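PDB 3S30: putative carbohydrate metabolism domain-containing protein from Bacteroides vulgatus, which is of unknown function but probably acts in carbohydrate metabolism, perhaps as a glycoside hydrolase, and has a galactose-binding-like domain with a bound sodium ion. Local coordinates for residues 136-141 / 152-156; 244-248 / 334-340; 209-213 / 249-255; 97-102 / 212-216; 167-171 / 323-327. One frame throughout, in Å; residues are numbered along the deposited sequence.

Contact 1 of 5, residues 136-141 / 152-156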
# COMPACT_ATOMS: atom_id res chain seq x y z
N SER A 136 -4.91 4.19 -2.24
CA SER A 136 -4.48 3.21 -3.22
C SER A 136 -4.35 3.96 -4.54
O SER A 136 -4.65 5.15 -4.61
CB SER A 136 -5.50 2.09 -3.37
OG SER A 136 -6.64 2.51 -4.14
N GLY A 137 -3.94 3.26 -5.60
CA GLY A 137 -3.85 3.89 -6.90
C GLY A 137 -5.12 3.79 -7.73
O GLY A 137 -5.05 3.90 -8.94
N ASN A 138 -6.26 3.57 -7.08
CA ASN A 138 -7.52 3.31 -7.79
C ASN A 138 -7.96 4.49 -8.65
O ASN A 138 -8.47 4.29 -9.74
CB ASN A 138 -8.66 2.93 -6.84
CG ASN A 138 -8.74 1.43 -6.55
OD1 ASN A 138 -8.05 0.62 -7.17
ND2 ASN A 138 -9.60 1.05 -5.60
N GLN A 139 -7.76 5.71 -8.15
CA GLN A 139 -8.11 6.91 -8.92
C GLN A 139 -7.24 7.02 -10.18
O GLN A 139 -7.70 7.49 -11.22
CB GLN A 139 -7.99 8.18 -8.08
CG GLN A 139 -8.73 9.38 -8.70
CD GLN A 139 -8.53 10.70 -7.95
OE1 GLN A 139 -7.75 10.79 -7.00
NE2 GLN A 139 -9.25 11.73 -8.39
N GLY A 140 -5.98 6.59 -10.07
CA GLY A 140 -5.09 6.56 -11.22
C GLY A 140 -5.59 5.59 -12.29
O GLY A 140 -5.50 5.86 -13.49
N PHE A 141 -6.13 4.46 -11.83
CA PHE A 141 -6.65 3.44 -12.73
C PHE A 141 -7.92 3.94 -13.43
O PHE A 141 -8.17 3.64 -14.61
CB PHE A 141 -6.92 2.13 -11.96
CG PHE A 141 -7.22 0.96 -12.86
CD1 PHE A 141 -6.21 0.30 -13.52
CD2 PHE A 141 -8.52 0.52 -13.03
CE1 PHE A 141 -6.49 -0.78 -14.34
CE2 PHE A 141 -8.80 -0.56 -13.85
CZ PHE A 141 -7.78 -1.21 -14.51
N ASP A 152 -13.47 -4.45 -10.72
CA ASP A 152 -12.48 -4.39 -11.79
C ASP A 152 -11.20 -3.70 -11.36
O ASP A 152 -10.20 -3.82 -12.04
CB ASP A 152 -13.02 -3.66 -13.02
CG ASP A 152 -14.33 -4.21 -13.49
OD1 ASP A 152 -14.46 -5.47 -13.59
OD2 ASP A 152 -15.23 -3.39 -13.73
N PHE A 153 -11.23 -2.95 -10.26
CA PHE A 153 -10.05 -2.15 -9.86
C PHE A 153 -8.90 -2.96 -9.28
O PHE A 153 -9.08 -4.11 -8.86
CB PHE A 153 -10.45 -1.00 -8.92
CG PHE A 153 -11.00 0.19 -9.66
CD1 PHE A 153 -12.27 0.14 -10.21
CD2 PHE A 153 -10.21 1.32 -9.88
CE1 PHE A 153 -12.77 1.21 -10.92
CE2 PHE A 153 -10.71 2.39 -10.59
CZ PHE A 153 -11.99 2.34 -11.11
N PRO A 154 -7.69 -2.38 -9.28
CA PRO A 154 -6.56 -3.11 -8.70
C PRO A 154 -6.72 -3.36 -7.20
O PRO A 154 -6.23 -4.37 -6.66
CB PRO A 154 -5.35 -2.21 -9.00
CG PRO A 154 -5.79 -1.26 -10.09
CD PRO A 154 -7.27 -1.14 -9.97
N THR A 155 -7.43 -2.45 -6.55
CA THR A 155 -7.64 -2.50 -5.11
C THR A 155 -9.13 -2.55 -4.77
O THR A 155 -9.91 -1.67 -5.13
CB THR A 155 -7.00 -1.28 -4.45
OG1 THR A 155 -5.61 -1.28 -4.79
CG2 THR A 155 -7.16 -1.33 -2.94
N SER A 156 -9.50 -3.62 -4.06
CA SER A 156 -10.87 -3.90 -3.67
C SER A 156 -10.85 -4.77 -2.42
O SER A 156 -9.80 -4.89 -1.76
CB SER A 156 -11.61 -4.63 -4.80
OG SER A 156 -13.01 -4.70 -4.55
O HOH W 1 -5.31 0.56 -6.94
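Ser-136 lays its CB against Thr-155, 3.7 Å from OG1, a hydroxyl that is itself bonded to the carbonyl of Asn-189. Its own OG, turned between the backbone N and the carbonyl carbon (chi1 76°), accepts from Asn-138 N in an ST turn, and Gly-137 follows as the N-cap of the short helix. Asn-138 then uses both ends of its amide on the backbone of one residue. OD1 accepts from Thr-155 N at 3.2 Å, in the carbonyl plane and on a lone pair; ND2 donates to Thr-155 O at 2.8 Å, almost straight at 175°, and also to Tyr-120 O. A water donating to Asn-138 OD1 and Thr-155 OG1 adds a further link. Helix 138-142 is thereby pinned to the start of strand 155-158, part of the galactose-binding-like beta fold. From the helix backbone, Asn-138 O comes in the plane of the Phe-153 ring, 3.1 Å from CE2 at its edge. One turn on, Phe-141 points its edge at the face of Phe-153 in a T-shaped pair, centroids 5.3 Å apart and planes at 68°. Over a face of Phe-141 sits Pro-154, its CD making a CH-pi contact 3.9 Å from the ring centroid.

Contact 2 of 5, residues 244-248 / 334-340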
# COMPACT_ATOMS: atom_id res chain seq x y z
N ASP A 244 6.25 -13.07 -10.66
CA ASP A 244 6.01 -11.82 -9.95
C ASP A 244 6.14 -12.04 -8.44
O ASP A 244 5.82 -13.13 -7.93
CB ASP A 244 4.61 -11.29 -10.27
CG ASP A 244 4.46 -9.78 -10.01
OD1 ASP A 244 5.44 -9.11 -9.58
OD2 ASP A 244 3.35 -9.28 -10.26
N VAL A 245 6.62 -11.01 -7.74
CA VAL A 245 6.64 -11.04 -6.28
C VAL A 245 5.93 -9.81 -5.75
O VAL A 245 5.84 -8.78 -6.44
CB VAL A 245 8.09 -11.19 -5.67
CG1 VAL A 245 8.82 -12.41 -6.31
CG2 VAL A 245 8.92 -9.90 -5.82
N PHE A 246 5.38 -9.94 -4.55
CA PHE A 246 4.62 -8.88 -3.92
C PHE A 246 5.49 -8.17 -2.90
O PHE A 246 6.58 -8.62 -2.59
CB PHE A 246 3.36 -9.45 -3.26
CG PHE A 246 3.62 -10.30 -2.02
CD1 PHE A 246 3.65 -9.71 -0.76
CD2 PHE A 246 3.77 -11.67 -2.11
CE1 PHE A 246 3.85 -10.49 0.39
CE2 PHE A 246 3.97 -12.45 -0.97
CZ PHE A 246 4.01 -11.85 0.28
N ASN A 247 4.99 -7.07 -2.35
CA ASN A 247 5.73 -6.38 -1.29
C ASN A 247 4.81 -6.01 -0.14
O ASN A 247 3.64 -5.72 -0.33
CB ASN A 247 6.49 -5.15 -1.83
CG ASN A 247 7.68 -4.75 -0.94
OD1 ASN A 247 7.92 -5.35 0.10
ND2 ASN A 247 8.40 -3.72 -1.35
N ILE A 248 5.35 -6.08 1.07
CA ILE A 248 4.71 -5.57 2.27
C ILE A 248 5.80 -4.88 3.08
O ILE A 248 6.87 -5.46 3.32
CB ILE A 248 4.07 -6.71 3.13
CG1 ILE A 248 2.92 -7.39 2.38
CG2 ILE A 248 3.56 -6.17 4.49
CD1 ILE A 248 2.22 -8.50 3.22
N GLY A 334 5.40 -6.11 -13.62
CA GLY A 334 4.50 -6.93 -12.85
C GLY A 334 3.61 -7.76 -13.74
O GLY A 334 3.58 -7.57 -14.96
N ALA A 335 2.87 -8.68 -13.12
CA ALA A 335 1.98 -9.57 -13.84
C ALA A 335 0.52 -9.19 -13.62
O ALA A 335 0.05 -9.20 -12.48
CB ALA A 335 2.21 -11.00 -13.40
N PRO A 336 -0.21 -8.83 -14.69
CA PRO A 336 -1.65 -8.79 -14.52
C PRO A 336 -2.17 -10.10 -13.95
O PRO A 336 -1.73 -11.17 -14.38
CB PRO A 336 -2.17 -8.57 -15.94
CG PRO A 336 -1.11 -7.77 -16.60
CD PRO A 336 0.18 -8.37 -16.04
N GLY A 337 -3.07 -10.01 -12.97
CA GLY A 337 -3.66 -11.18 -12.33
C GLY A 337 -3.00 -11.54 -11.02
O GLY A 337 -3.54 -12.36 -10.26
N SER A 338 -1.84 -10.95 -10.74
CA SER A 338 -1.13 -11.21 -9.48
C SER A 338 -2.02 -10.77 -8.35
O SER A 338 -2.43 -9.60 -8.29
CB SER A 338 0.22 -10.49 -9.40
OG SER A 338 1.20 -11.17 -10.15
N THR A 339 -2.34 -11.71 -7.47
CA THR A 339 -3.36 -11.50 -6.45
C THR A 339 -2.76 -11.67 -5.06
O THR A 339 -2.27 -12.73 -4.72
CB THR A 339 -4.55 -12.45 -6.67
OG1 THR A 339 -5.04 -12.27 -8.01
CG2 THR A 339 -5.68 -12.14 -5.68
N LEU A 340 -2.77 -10.58 -4.28
CA LEU A 340 -2.36 -10.62 -2.88
C LEU A 340 -3.61 -10.39 -2.05
O LEU A 340 -4.27 -9.36 -2.20
CB LEU A 340 -1.32 -9.54 -2.56
CG LEU A 340 -0.76 -9.48 -1.14
CD1 LEU A 340 0.06 -10.73 -0.77
CD2 LEU A 340 0.10 -8.23 -0.98
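Asp-244 and Ser-338 meet at the tight end of this contact, where one carboxylate oxygen gathers several donors. With CG anti to the backbone N (chi1 -159°), the aspartate reaches toward residues 334-338, and its OD2 accepts from Ser-338 OG at 2.9 Å and from Ala-335 N at 3.0 Å. The two come from opposite faces of the carboxylate: the serine hydroxyl on the anti side and only a little out of plane, the amide from well above it, though its N-H points nearly straight at the oxygen (167°). Ser-326 OG also bonds to OD2, so three donors grip one buried atom. Ser-338 OG in turn accepts from Gly-230 N.

Leu-340 and Phe-246 make the apolar half. The leucine crosses the ring at about a right angle and sets CD1 over its centre, 3.8 Å from the centroid, in a CH-pi contact; Tyr-225 and Tyr-227 also meet this ring. Packing is looser further along, where Ile-248 CG1 stays 4.5 Å from Leu-340 CD2. On the more exposed side lies the type II turn from Ala-335 to Ser-338, closed by Ser-338 N bonding to Ala-335 O. Pro-336 and Gly-337, at its corner, do not touch residues 244-248, and Thr-339 OG1 bonds back to Gly-337 O at 2.7 Å. Polar anchoring of a connecting turn beside an aromatic-aliphatic interior, where strands 247-254 and 339-349 face each other, fits the beta-sandwich of galactose-binding-like domains.

Contact 3 of 5, residues 209-213 / 249-255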
# COMPACT_ATOMS: atom_id res chain seq x y z
N LYS A 209 1.71 8.84 -1.88
CA LYS A 209 2.33 9.52 -0.76
C LYS A 209 2.04 8.78 0.54
O LYS A 209 0.90 8.38 0.82
CB LYS A 209 1.89 10.99 -0.72
CG LYS A 209 2.19 11.70 -2.04
CD LYS A 209 2.74 13.08 -1.87
CE LYS A 209 3.18 13.67 -3.22
NZ LYS A 209 4.56 13.26 -3.64
N PHE A 210 3.09 8.56 1.31
CA PHE A 210 3.04 7.65 2.45
C PHE A 210 3.17 8.40 3.76
O PHE A 210 4.14 9.13 3.98
CB PHE A 210 4.18 6.62 2.36
CG PHE A 210 4.19 5.81 1.10
CD1 PHE A 210 3.01 5.32 0.54
CD2 PHE A 210 5.40 5.48 0.50
CE1 PHE A 210 3.04 4.54 -0.62
CE2 PHE A 210 5.42 4.70 -0.66
CZ PHE A 210 4.25 4.23 -1.22
N GLY A 211 2.20 8.20 4.64
CA GLY A 211 2.30 8.68 6.01
C GLY A 211 1.00 9.21 6.58
O GLY A 211 0.16 9.79 5.87
N THR A 212 0.83 8.98 7.89
CA THR A 212 -0.18 9.69 8.66
C THR A 212 0.34 9.85 10.07
O THR A 212 1.12 9.03 10.55
CB THR A 212 -1.54 8.96 8.67
OG1 THR A 212 -2.60 9.90 8.92
CG2 THR A 212 -1.57 7.87 9.72
N THR A 213 -0.12 10.91 10.74
CA THR A 213 0.38 11.25 12.06
C THR A 213 0.13 10.10 13.04
O THR A 213 -0.97 9.55 13.12
CB THR A 213 -0.23 12.58 12.53
OG1 THR A 213 0.14 13.62 11.60
CG2 THR A 213 0.25 12.93 13.94
N TYR A 249 5.53 -3.64 3.48
CA TYR A 249 6.41 -2.93 4.40
C TYR A 249 5.69 -1.81 5.16
O TYR A 249 4.54 -1.45 4.86
CB TYR A 249 7.65 -2.39 3.68
CG TYR A 249 7.38 -1.29 2.67
CD1 TYR A 249 7.03 -1.59 1.36
CD2 TYR A 249 7.51 0.05 3.02
CE1 TYR A 249 6.81 -0.60 0.43
CE2 TYR A 249 7.28 1.06 2.09
CZ TYR A 249 6.92 0.72 0.79
OH TYR A 249 6.69 1.69 -0.15
N ALA A 250 6.38 -1.25 6.15
CA ALA A 250 5.85 -0.16 6.94
C ALA A 250 6.98 0.80 7.27
O ALA A 250 8.13 0.39 7.42
CB ALA A 250 5.20 -0.68 8.22
N LEU A 251 6.62 2.07 7.39
CA LEU A 251 7.58 3.14 7.61
C LEU A 251 7.22 3.89 8.89
O LEU A 251 6.04 4.03 9.22
CB LEU A 251 7.55 4.11 6.43
CG LEU A 251 7.77 3.51 5.03
CD1 LEU A 251 7.40 4.51 3.95
CD2 LEU A 251 9.21 3.05 4.86
N PHE A 252 8.24 4.35 9.60
CA PHE A 252 8.07 5.26 10.74
C PHE A 252 9.13 6.33 10.60
O PHE A 252 10.34 6.03 10.57
CB PHE A 252 8.26 4.49 12.05
CG PHE A 252 8.04 5.32 13.28
CD1 PHE A 252 6.82 5.96 13.49
CD2 PHE A 252 9.04 5.45 14.24
CE1 PHE A 252 6.60 6.73 14.64
CE2 PHE A 252 8.83 6.21 15.39
CZ PHE A 252 7.62 6.86 15.58
N TYR A 253 8.71 7.59 10.49
CA TYR A 253 9.68 8.66 10.29
C TYR A 253 9.34 9.96 11.00
O TYR A 253 8.23 10.18 11.46
CB TYR A 253 9.88 8.92 8.79
CG TYR A 253 8.63 9.36 8.05
CD1 TYR A 253 8.26 10.70 7.99
CD2 TYR A 253 7.85 8.43 7.37
CE1 TYR A 253 7.14 11.10 7.30
CE2 TYR A 253 6.71 8.83 6.67
CZ TYR A 253 6.37 10.17 6.64
OH TYR A 253 5.24 10.56 5.95
N GLU A 254 10.36 10.81 11.08
CA GLU A 254 10.27 12.08 11.75
C GLU A 254 9.97 13.15 10.70
O GLU A 254 10.67 13.24 9.71
CB GLU A 254 11.59 12.36 12.46
CG GLU A 254 11.60 13.59 13.32
CD GLU A 254 12.91 13.75 14.08
OE1 GLU A 254 13.51 12.72 14.48
OE2 GLU A 254 13.33 14.91 14.27
N LYS A 255 8.91 13.93 10.91
CA LYS A 255 8.59 15.03 10.00
C LYS A 255 9.53 16.21 10.22
O LYS A 255 10.06 16.40 11.31
CB LYS A 255 7.13 15.47 10.17
CG LYS A 255 6.13 14.50 9.54
CD LYS A 255 4.71 14.95 9.71
CE LYS A 255 4.17 14.67 11.11
NZ LYS A 255 2.68 14.68 11.16
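Tyr-253 holds its CG between the backbone N and the carbonyl carbon (chi1 61°), which carries the phenol across to the Phe-210 backbone, while Phe-210, with CG anti to its carbonyl carbon (chi1 -57°), places its ring by Tyr-249 and Leu-251. Tyr-253 OH donates to Phe-210 O at 2.7 Å, in the carbonyl plane and on a lone pair; Asn-318 ND2 bonds to the same hydroxyl. A phenylalanine in place of Tyr-253 would probably leave Phe-210 O without its donor across the contact and Asn-318 without this partner. The phenol oxygen also lies 3.5 Å from Gly-211 CA, which has no side chain in the way of the hydroxyl.

Tyr-249 crosses the Phe-210 ring at about a right angle and brings OH to within 3.3 Å of CE2, and Leu-251 CD1 packs 4.1 Å from CD2. At the more exposed end Lys-255, bent at chi3, bonds through NZ to Asn-318 OD1 and Gly-315 O and approaches Thr-213 OG1 to 2.8 Å. Strands 208-213 and 247-254 both pair antiparallel with strand 317-324, so these side chains reach between two partners of one strand, within the antiparallel beta architecture expected of a galactose-binding-like fold.

Contact 4 of 5, residues 97-102 / 212-216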
# COMPACT_ATOMS: atom_id res chain seq x y z
N THR A 97 -5.77 15.05 20.40
CA THR A 97 -4.99 14.03 19.64
C THR A 97 -5.61 12.64 19.77
O THR A 97 -5.49 12.00 20.81
CB THR A 97 -3.53 13.94 20.14
OG1 THR A 97 -3.50 13.43 21.48
CG2 THR A 97 -2.85 15.31 20.10
N LYS A 98 -6.28 12.19 18.71
CA LYS A 98 -6.78 10.82 18.64
C LYS A 98 -5.90 9.99 17.70
O LYS A 98 -5.49 10.45 16.64
CB LYS A 98 -8.23 10.78 18.15
CG LYS A 98 -9.25 11.23 19.19
CD LYS A 98 -10.67 11.10 18.66
CE LYS A 98 -11.71 11.64 19.63
NZ LYS A 98 -13.08 11.59 19.05
N SER A 99 -5.61 8.76 18.13
CA SER A 99 -4.86 7.81 17.30
C SER A 99 -5.77 7.21 16.26
O SER A 99 -6.97 7.03 16.49
CB SER A 99 -4.26 6.69 18.17
OG SER A 99 -3.63 5.69 17.37
N ILE A 100 -5.21 6.89 15.09
CA ILE A 100 -5.85 5.96 14.16
C ILE A 100 -5.92 4.58 14.82
O ILE A 100 -5.21 4.32 15.80
CB ILE A 100 -5.08 5.85 12.82
CG1 ILE A 100 -3.62 5.40 13.04
CG2 ILE A 100 -5.16 7.18 12.03
CD1 ILE A 100 -2.86 5.14 11.77
N PRO A 101 -6.79 3.69 14.31
CA PRO A 101 -6.76 2.32 14.81
C PRO A 101 -5.45 1.62 14.45
O PRO A 101 -4.77 2.04 13.50
CB PRO A 101 -7.92 1.64 14.07
CG PRO A 101 -8.78 2.73 13.58
CD PRO A 101 -7.87 3.89 13.33
N THR A 102 -5.11 0.60 15.22
CA THR A 102 -3.90 -0.19 14.97
C THR A 102 -4.21 -1.61 14.50
O THR A 102 -3.29 -2.37 14.17
CB THR A 102 -2.99 -0.24 16.21
OG1 THR A 102 -3.72 -0.77 17.33
CG2 THR A 102 -2.48 1.17 16.52
N THR A 212 0.83 8.98 7.89
CA THR A 212 -0.18 9.69 8.66
C THR A 212 0.34 9.85 10.07
O THR A 212 1.12 9.03 10.55
CB THR A 212 -1.54 8.96 8.67
OG1 THR A 212 -2.60 9.90 8.92
CG2 THR A 212 -1.57 7.87 9.72
N THR A 213 -0.12 10.91 10.74
CA THR A 213 0.38 11.25 12.06
C THR A 213 0.13 10.10 13.04
O THR A 213 -0.97 9.55 13.12
CB THR A 213 -0.23 12.58 12.53
OG1 THR A 213 0.14 13.62 11.60
CG2 THR A 213 0.25 12.93 13.94
N PHE A 214 1.19 9.73 13.76
CA PHE A 214 1.17 8.57 14.64
C PHE A 214 1.90 8.90 15.95
O PHE A 214 3.02 9.40 15.93
CB PHE A 214 1.82 7.38 13.92
CG PHE A 214 1.40 6.04 14.45
CD1 PHE A 214 0.08 5.62 14.33
CD2 PHE A 214 2.31 5.19 15.05
CE1 PHE A 214 -0.32 4.39 14.82
CE2 PHE A 214 1.92 3.95 15.53
CZ PHE A 214 0.60 3.55 15.42
N TYR A 215 1.25 8.62 17.08
CA TYR A 215 1.75 8.99 18.42
C TYR A 215 2.49 7.86 19.14
O TYR A 215 3.01 8.07 20.23
CB TYR A 215 0.59 9.48 19.31
CG TYR A 215 -0.10 10.67 18.71
CD1 TYR A 215 0.41 11.95 18.91
CD2 TYR A 215 -1.21 10.53 17.90
CE1 TYR A 215 -0.19 13.05 18.34
CE2 TYR A 215 -1.82 11.63 17.33
CZ TYR A 215 -1.30 12.88 17.55
OH TYR A 215 -1.90 13.98 16.99
N TYR A 216 2.55 6.69 18.53
CA TYR A 216 3.21 5.55 19.16
C TYR A 216 4.47 5.15 18.42
O TYR A 216 4.73 5.59 17.30
CB TYR A 216 2.25 4.37 19.26
CG TYR A 216 0.98 4.73 20.01
CD1 TYR A 216 1.03 5.04 21.35
CD2 TYR A 216 -0.25 4.78 19.36
CE1 TYR A 216 -0.13 5.39 22.05
CE2 TYR A 216 -1.41 5.12 20.04
CZ TYR A 216 -1.34 5.43 21.39
OH TYR A 216 -2.47 5.77 22.09
O HOH W 2 -1.32 7.20 17.30
O HOH W 3 -3.06 8.66 14.62
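Ile-100 packs against Phe-214 and Thr-212 where the loop leading into strand 103-104 crosses the end of strand 208-213, on the outer part of the galactose-binding-like beta fold. From its CB the isoleucine sends CG1 between the backbone N and the carbonyl carbon (chi1 57°), to the edge of the Phe-214 ring and 3.9 Å from CE1. CD1, at the tip of the side chain, meets Thr-212 CG2 tip to tip at 3.6 Å and also touches Phe-214 CD1. Thr-102 CG2 also touches the ring's edge, at CZ.

Toward the chain's first modelled residue, Thr-97 sets CB and CG2 against the phenol end of Tyr-215, CG2 lying 3.5 Å from OH. An alanine at Tyr-215 would probably leave Thr-97 without this aromatic partner and the first modelled residues freer to move.

No direct hydrogen bond joins the two segments; water does that work. One molecule accepts from Tyr-215 N and donates to Ser-99 OG, whose own hydrogen goes to a lone pair of Ile-100 O, in the carbonyl plane. The same OG touches Tyr-216 CE2 at the ring edge. A second water accepts from Ile-100 N at 2.8 Å and donates to Thr-213 O at 2.7 Å.

Contact 5 of 5, residues 167-171 / 323-327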
# COMPACT_ATOMS: atom_id res chain seq x y z
N LEU A 167 -8.75 -7.78 2.28
CA LEU A 167 -8.16 -7.01 1.19
C LEU A 167 -7.90 -7.91 -0.04
O LEU A 167 -7.45 -9.05 0.09
CB LEU A 167 -6.85 -6.38 1.66
CG LEU A 167 -6.16 -5.41 0.69
CD1 LEU A 167 -7.03 -4.20 0.47
CD2 LEU A 167 -4.77 -4.99 1.22
N GLN A 168 -8.21 -7.38 -1.22
CA GLN A 168 -7.96 -8.04 -2.49
C GLN A 168 -7.16 -7.09 -3.37
O GLN A 168 -7.69 -6.11 -3.89
CB GLN A 168 -9.27 -8.41 -3.18
CG GLN A 168 -9.13 -9.17 -4.50
CD GLN A 168 -10.46 -9.23 -5.27
OE1 GLN A 168 -11.28 -10.13 -5.05
NE2 GLN A 168 -10.69 -8.25 -6.17
N LEU A 169 -5.87 -7.37 -3.52
CA LEU A 169 -5.03 -6.61 -4.41
C LEU A 169 -4.77 -7.45 -5.67
O LEU A 169 -4.21 -8.55 -5.60
CB LEU A 169 -3.72 -6.20 -3.71
CG LEU A 169 -3.89 -5.38 -2.42
CD1 LEU A 169 -2.56 -4.99 -1.80
CD2 LEU A 169 -4.74 -4.12 -2.66
N ILE A 170 -5.24 -6.95 -6.82
CA ILE A 170 -5.01 -7.61 -8.10
C ILE A 170 -4.36 -6.61 -9.08
O ILE A 170 -4.99 -5.64 -9.50
CB ILE A 170 -6.32 -8.15 -8.69
CG1 ILE A 170 -7.08 -8.99 -7.66
CG2 ILE A 170 -6.05 -9.00 -9.93
CD1 ILE A 170 -8.38 -9.63 -8.20
N THR A 171 -3.09 -6.84 -9.41
CA THR A 171 -2.40 -6.10 -10.46
C THR A 171 -3.19 -6.20 -11.78
O THR A 171 -3.57 -7.28 -12.21
CB THR A 171 -0.95 -6.61 -10.64
OG1 THR A 171 -0.17 -6.17 -9.52
CG2 THR A 171 -0.32 -6.08 -11.94
N LEU A 323 1.23 -1.94 1.00
CA LEU A 323 1.00 -3.31 0.54
C LEU A 323 0.87 -3.31 -0.99
O LEU A 323 0.23 -2.42 -1.55
CB LEU A 323 -0.28 -3.85 1.19
CG LEU A 323 -0.38 -3.61 2.70
CD1 LEU A 323 -1.81 -3.77 3.22
CD2 LEU A 323 0.57 -4.53 3.44
N SER A 324 1.47 -4.28 -1.67
CA SER A 324 1.39 -4.33 -3.14
C SER A 324 1.44 -5.75 -3.68
O SER A 324 2.27 -6.53 -3.26
CB SER A 324 2.55 -3.53 -3.77
OG SER A 324 2.40 -3.46 -5.19
N ALA A 325 0.56 -6.06 -4.64
CA ALA A 325 0.56 -7.38 -5.31
C ALA A 325 1.78 -7.59 -6.21
O ALA A 325 2.17 -8.73 -6.49
CB ALA A 325 -0.72 -7.58 -6.10
N SER A 326 2.38 -6.50 -6.67
CA SER A 326 3.58 -6.57 -7.54
C SER A 326 4.68 -5.63 -7.04
O SER A 326 4.58 -4.42 -7.20
CB SER A 326 3.21 -6.25 -9.00
OG SER A 326 2.15 -7.09 -9.45
N LYS A 327 5.73 -6.20 -6.45
CA LYS A 327 6.83 -5.42 -5.88
C LYS A 327 7.26 -4.27 -6.79
O LYS A 327 7.41 -3.13 -6.32
CB LYS A 327 8.04 -6.32 -5.61
CG LYS A 327 9.30 -5.55 -5.15
CD LYS A 327 10.47 -6.49 -4.85
CE LYS A 327 11.65 -5.74 -4.21
NZ LYS A 327 12.03 -4.48 -4.94
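Leu-169 and Ala-325 bring the two backbones closest, CA atoms 5.7 Å apart, where residues 167-171 and 323-326 run in nearly the same direction, 26° apart, without a backbone hydrogen bond between them. What joins them is side chains. Leu-167, with CG anti to the backbone N (chi1 -173°), crosses Leu-323 obliquely and puts CD2 3.8 Å from its CD1. Leu-169 reaches over to the backbone of the facing strand: CD1 lies 3.8 Å from Leu-323 O and also touches Leu-323 CB. Further along, at Ala-325, where there is only a methyl to offer, the backbones can draw near, and Ala-325 CB rests 3.7 Å from Leu-169 O.

Strands 166-173 and 317-324 both pair antiparallel with strand 185-191, in keeping with their like direction, and the leucines and Ala-325 meet where these strands come together, a setting consistent with the galactose-binding-like beta fold. The side chain of Leu-167 is about 8 Å from the sodium ion, which Asn-105, Glu-107, Asn-165 and Asp-343 hold.

Toward Thr-171 and the loop after strand 317-324 the chemistry becomes polar. Thr-171 OG1 donates to Ser-326 OG at 2.5 Å, a separation so short that its exact value is doubtful. Ser-326 OG is also held by the Asp-244 carboxylate, and Ala-325 CB packs against the same threonine oxygen, 3.7 Å from OG1.

Overall arrangement
Contacts 2 and 5 lie together in the buried interior, centres about 6 Å apart, and share a polar network through Asp-244 and Ser-326. Contact 1, also buried, adjoins contact 5 through the paired strands 155-158 and 166-173, but relies on a side-chain amide and aromatic rings rather than aliphatic packing. Strand 247-254 serves contact 2 at one end and contact 3 at the other, on opposite sides of the chain's centre. Contact 3, mostly buried and held by a tyrosine-to-carbonyl bond, shares Thr-212 and Thr-213 with contact 4, which is nearer the surface, its centre about 18 Å from the chain's centre. Contact 4 has no direct hydrogen bond across it and relies on water.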